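Local coordinates for interphotoreceptor retinoid-binding protein (Xenopus laevis, PDB 1J7X) that probably binds retinoids and carries them between photoreceptors and the pigment epithelium, as one functional unit of a modular transport protein, at residues 75-87 and 114-126. Residues are numbered along the deposited sequence; the frame is centred on the assembly and turned at random.
Sequences PGDSIQAENIPED and DQFADVSVIAKLA
V121, on the first turn of helix 119-137, packs against I79, A81 and I84 of the loop that leads into helix 88-98, joining a long connection to a helix of the ββα-spiral (crotonase-like) domain. The two methyls of V121 divide the work. Torsion chi1 of 174° sets CG1 anti to the backbone N, where it meets I84 CD1 at 3.6 Å and I79 CG2 at 3.9 Å, while CG2 packs against the face of the Q80-A81 peptide, 3.2 Å from A81 N, and touches A81 CB. A beta-branched valine suits this place because it offers two short, rigid contact points. I84 reaches across with its extended end, chi2 179°, whose CD1 lies over V121 CA and beside K124 CB; its CG2 branch turns toward L125 CD2, and both I84 and L125 also rest on L91 of helix 88-98. A81, short enough to sit close to the helix, brings its methyl to S120 OG at 3.7 Å.

Just before the helix, the side chain of Q115, extended beyond CG, brings its amide beside S78 CB and crosses I79 at about a right angle. Cutting Q115 back to an alanine is likely to open a gap beside S78 and I79 and leave this part of the loop freer to move. Q80 folds back, and its NE2 donates to S78 O at 2.8 Å from above the carbonyl plane, bracing the loop from within.

D118 is the N-cap of helix 119-137: OD2 takes S120 N and S120 OG from opposite faces of the carboxylate plane, and OD1 is hydrogen-bonded to T156 OG1. Between loop and helix start, one water donates to I79 O at 2.7 Å and accepts from D118 N at 2.9 Å.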
# COMPACT_ATOMS: atom_id res chain seq x y z
N PRO A 75 6.05 -12.56 4.34
CA PRO A 75 4.91 -12.20 3.50
C PRO A 75 3.58 -12.76 4.02
O PRO A 75 3.52 -13.91 4.48
CB PRO A 75 5.27 -12.80 2.14
CG PRO A 75 6.77 -12.72 2.13
CD PRO A 75 7.13 -13.15 3.53
N GLY A 76 2.54 -11.93 3.93
CA GLY A 76 1.20 -12.30 4.34
C GLY A 76 0.71 -13.56 3.65
O GLY A 76 1.22 -13.97 2.59
N ASP A 77 -0.29 -14.19 4.27
CA ASP A 77 -0.86 -15.43 3.78
C ASP A 77 -2.36 -15.30 3.65
O ASP A 77 -3.11 -15.59 4.57
CB ASP A 77 -0.49 -16.58 4.71
CG ASP A 77 1.03 -16.77 4.85
OD1 ASP A 77 1.67 -17.19 3.84
OD2 ASP A 77 1.67 -16.55 5.91
N SER A 78 -2.79 -14.89 2.47
CA SER A 78 -4.20 -14.75 2.20
C SER A 78 -4.72 -15.96 1.40
O SER A 78 -3.96 -16.87 1.08
CB SER A 78 -4.44 -13.44 1.46
OG SER A 78 -3.63 -13.31 0.32
N ILE A 79 -6.02 -15.96 1.11
CA ILE A 79 -6.67 -17.03 0.36
C ILE A 79 -5.91 -17.31 -0.92
O ILE A 79 -5.75 -16.40 -1.70
CB ILE A 79 -8.11 -16.63 -0.02
CG1 ILE A 79 -8.94 -16.25 1.23
CG2 ILE A 79 -8.79 -17.78 -0.77
CD1 ILE A 79 -9.01 -17.35 2.23
N GLN A 80 -5.46 -18.55 -1.12
CA GLN A 80 -4.68 -18.91 -2.33
C GLN A 80 -5.58 -19.53 -3.38
O GLN A 80 -6.54 -20.23 -3.04
CB GLN A 80 -3.60 -19.90 -1.97
CG GLN A 80 -2.60 -19.29 -1.05
CD GLN A 80 -1.96 -18.06 -1.63
OE1 GLN A 80 -1.35 -18.13 -2.69
NE2 GLN A 80 -2.08 -16.93 -0.95
N ALA A 81 -5.27 -19.29 -4.64
CA ALA A 81 -6.07 -19.83 -5.74
C ALA A 81 -6.15 -21.34 -5.69
O ALA A 81 -7.22 -21.92 -5.95
CB ALA A 81 -5.53 -19.36 -7.12
N GLU A 82 -5.03 -21.94 -5.31
CA GLU A 82 -4.91 -23.40 -5.24
C GLU A 82 -5.73 -24.00 -4.09
O GLU A 82 -5.73 -25.24 -3.91
CB GLU A 82 -3.45 -23.81 -5.11
CG GLU A 82 -2.65 -23.01 -4.11
CD GLU A 82 -1.17 -23.31 -4.20
OE1 GLU A 82 -0.80 -24.51 -3.95
OE2 GLU A 82 -0.39 -22.37 -4.53
N ASN A 83 -6.41 -23.15 -3.32
CA ASN A 83 -7.20 -23.62 -2.20
C ASN A 83 -8.64 -23.13 -2.23
O ASN A 83 -9.31 -23.18 -1.20
CB ASN A 83 -6.55 -23.17 -0.91
CG ASN A 83 -5.13 -23.70 -0.77
OD1 ASN A 83 -4.24 -23.35 -1.54
ND2 ASN A 83 -4.93 -24.55 0.21
N ILE A 84 -9.08 -22.66 -3.40
CA ILE A 84 -10.43 -22.16 -3.60
C ILE A 84 -11.35 -23.34 -3.94
O ILE A 84 -11.01 -24.09 -4.81
CB ILE A 84 -10.47 -21.19 -4.78
CG1 ILE A 84 -9.50 -20.04 -4.53
CG2 ILE A 84 -11.87 -20.60 -4.93
CD1 ILE A 84 -9.46 -19.03 -5.66
N PRO A 85 -12.47 -23.49 -3.22
CA PRO A 85 -13.46 -24.55 -3.48
C PRO A 85 -14.08 -24.48 -4.86
O PRO A 85 -14.12 -23.39 -5.44
CB PRO A 85 -14.54 -24.27 -2.41
CG PRO A 85 -13.79 -23.59 -1.34
CD PRO A 85 -12.86 -22.66 -2.07
N GLU A 86 -14.60 -25.61 -5.36
CA GLU A 86 -15.18 -25.69 -6.68
C GLU A 86 -16.69 -25.54 -6.57
O GLU A 86 -17.36 -24.99 -7.44
CB GLU A 86 -14.84 -27.05 -7.31
CG GLU A 86 -13.37 -27.30 -7.61
CD GLU A 86 -12.85 -26.42 -8.73
OE1 GLU A 86 -12.85 -25.20 -8.47
OE2 GLU A 86 -12.47 -26.93 -9.84
N ASP A 87 -17.24 -26.07 -5.50
CA ASP A 87 -18.67 -26.05 -5.34
C ASP A 87 -19.19 -24.62 -5.14
O ASP A 87 -18.70 -23.86 -4.30
CB ASP A 87 -19.02 -26.92 -4.15
CG ASP A 87 -20.50 -26.93 -3.84
OD1 ASP A 87 -20.97 -25.93 -3.19
OD2 ASP A 87 -21.26 -27.89 -4.18
N ASP A 114 -10.73 -8.10 5.53
CA ASP A 114 -9.49 -8.01 6.22
C ASP A 114 -8.20 -8.53 5.49
O ASP A 114 -7.13 -8.69 6.13
CB ASP A 114 -9.58 -8.72 7.51
CG ASP A 114 -10.62 -8.20 8.43
OD1 ASP A 114 -11.18 -7.13 8.23
OD2 ASP A 114 -10.96 -8.90 9.43
N GLN A 115 -8.36 -8.83 4.20
CA GLN A 115 -7.24 -9.22 3.38
C GLN A 115 -7.53 -8.82 1.94
O GLN A 115 -8.65 -8.56 1.65
CB GLN A 115 -7.02 -10.72 3.53
CG GLN A 115 -8.07 -11.56 3.03
CD GLN A 115 -7.70 -13.01 3.09
OE1 GLN A 115 -7.85 -13.66 4.19
NE2 GLN A 115 -7.37 -13.58 1.92
N PHE A 116 -6.51 -8.81 1.09
CA PHE A 116 -6.62 -8.56 -0.35
C PHE A 116 -6.02 -9.86 -0.96
O PHE A 116 -4.88 -10.13 -0.86
CB PHE A 116 -5.82 -7.34 -0.76
CG PHE A 116 -6.59 -6.07 -0.67
CD1 PHE A 116 -6.74 -5.45 0.54
CD2 PHE A 116 -7.12 -5.49 -1.82
CE1 PHE A 116 -7.50 -4.34 0.59
CE2 PHE A 116 -7.83 -4.33 -1.76
CZ PHE A 116 -8.01 -3.75 -0.56
N ALA A 117 -6.83 -10.64 -1.59
CA ALA A 117 -6.32 -11.82 -2.29
C ALA A 117 -5.83 -11.44 -3.70
O ALA A 117 -6.18 -10.39 -4.21
CB ALA A 117 -7.43 -12.78 -2.40
N ASP A 118 -5.04 -12.32 -4.27
CA ASP A 118 -4.50 -12.13 -5.59
C ASP A 118 -5.68 -12.04 -6.60
O ASP A 118 -6.75 -12.62 -6.38
CB ASP A 118 -3.60 -13.31 -5.98
CG ASP A 118 -2.94 -13.10 -7.31
OD1 ASP A 118 -1.98 -12.30 -7.39
OD2 ASP A 118 -3.45 -13.63 -8.33
N VAL A 119 -5.42 -11.32 -7.68
CA VAL A 119 -6.48 -11.16 -8.66
C VAL A 119 -6.98 -12.55 -9.20
O VAL A 119 -8.11 -12.66 -9.68
CB VAL A 119 -6.09 -10.15 -9.76
CG1 VAL A 119 -5.05 -10.73 -10.68
CG2 VAL A 119 -7.34 -9.66 -10.51
N SER A 120 -6.10 -13.58 -9.14
CA SER A 120 -6.53 -14.89 -9.66
C SER A 120 -7.64 -15.48 -8.80
O SER A 120 -8.48 -16.22 -9.30
CB SER A 120 -5.35 -15.80 -9.85
OG SER A 120 -4.68 -16.08 -8.63
N VAL A 121 -7.62 -15.15 -7.50
CA VAL A 121 -8.59 -15.57 -6.56
C VAL A 121 -9.85 -14.79 -6.72
O VAL A 121 -10.97 -15.35 -6.78
CB VAL A 121 -8.04 -15.51 -5.17
CG1 VAL A 121 -9.17 -15.81 -4.16
CG2 VAL A 121 -6.80 -16.49 -5.02
N ILE A 122 -9.72 -13.46 -6.83
CA ILE A 122 -10.85 -12.62 -6.99
C ILE A 122 -11.63 -12.98 -8.22
O ILE A 122 -12.85 -12.89 -8.22
CB ILE A 122 -10.57 -11.09 -7.02
CG1 ILE A 122 -9.90 -10.65 -5.73
CG2 ILE A 122 -11.83 -10.25 -7.29
CD1 ILE A 122 -10.81 -10.84 -4.49
N ALA A 123 -10.91 -13.43 -9.25
CA ALA A 123 -11.59 -13.84 -10.49
C ALA A 123 -12.62 -14.94 -10.22
O ALA A 123 -13.84 -14.80 -10.52
CB ALA A 123 -10.54 -14.36 -11.46
N LYS A 124 -12.18 -15.99 -9.55
CA LYS A 124 -13.11 -17.10 -9.17
C LYS A 124 -14.21 -16.72 -8.15
O LYS A 124 -15.35 -17.22 -8.24
CB LYS A 124 -12.27 -18.21 -8.59
CG LYS A 124 -11.30 -18.83 -9.65
CD LYS A 124 -12.06 -19.37 -10.90
CE LYS A 124 -11.16 -19.95 -12.05
NZ LYS A 124 -10.29 -18.85 -12.87
N LEU A 125 -13.95 -15.75 -7.29
CA LEU A 125 -14.96 -15.29 -6.32
C LEU A 125 -15.87 -14.21 -6.81
O LEU A 125 -16.95 -14.00 -6.24
CB LEU A 125 -14.32 -14.82 -5.04
CG LEU A 125 -13.33 -15.68 -4.32
CD1 LEU A 125 -12.79 -14.95 -3.12
CD2 LEU A 125 -14.05 -16.93 -3.86
N ALA A 126 -15.53 -13.58 -7.94
CA ALA A 126 -16.30 -12.40 -8.43
C ALA A 126 -17.80 -12.59 -8.53
O ALA A 126 -18.50 -11.73 -8.06
CB ALA A 126 -15.78 -11.90 -9.77
O HOH W 1 -4.03 -14.54 -2.74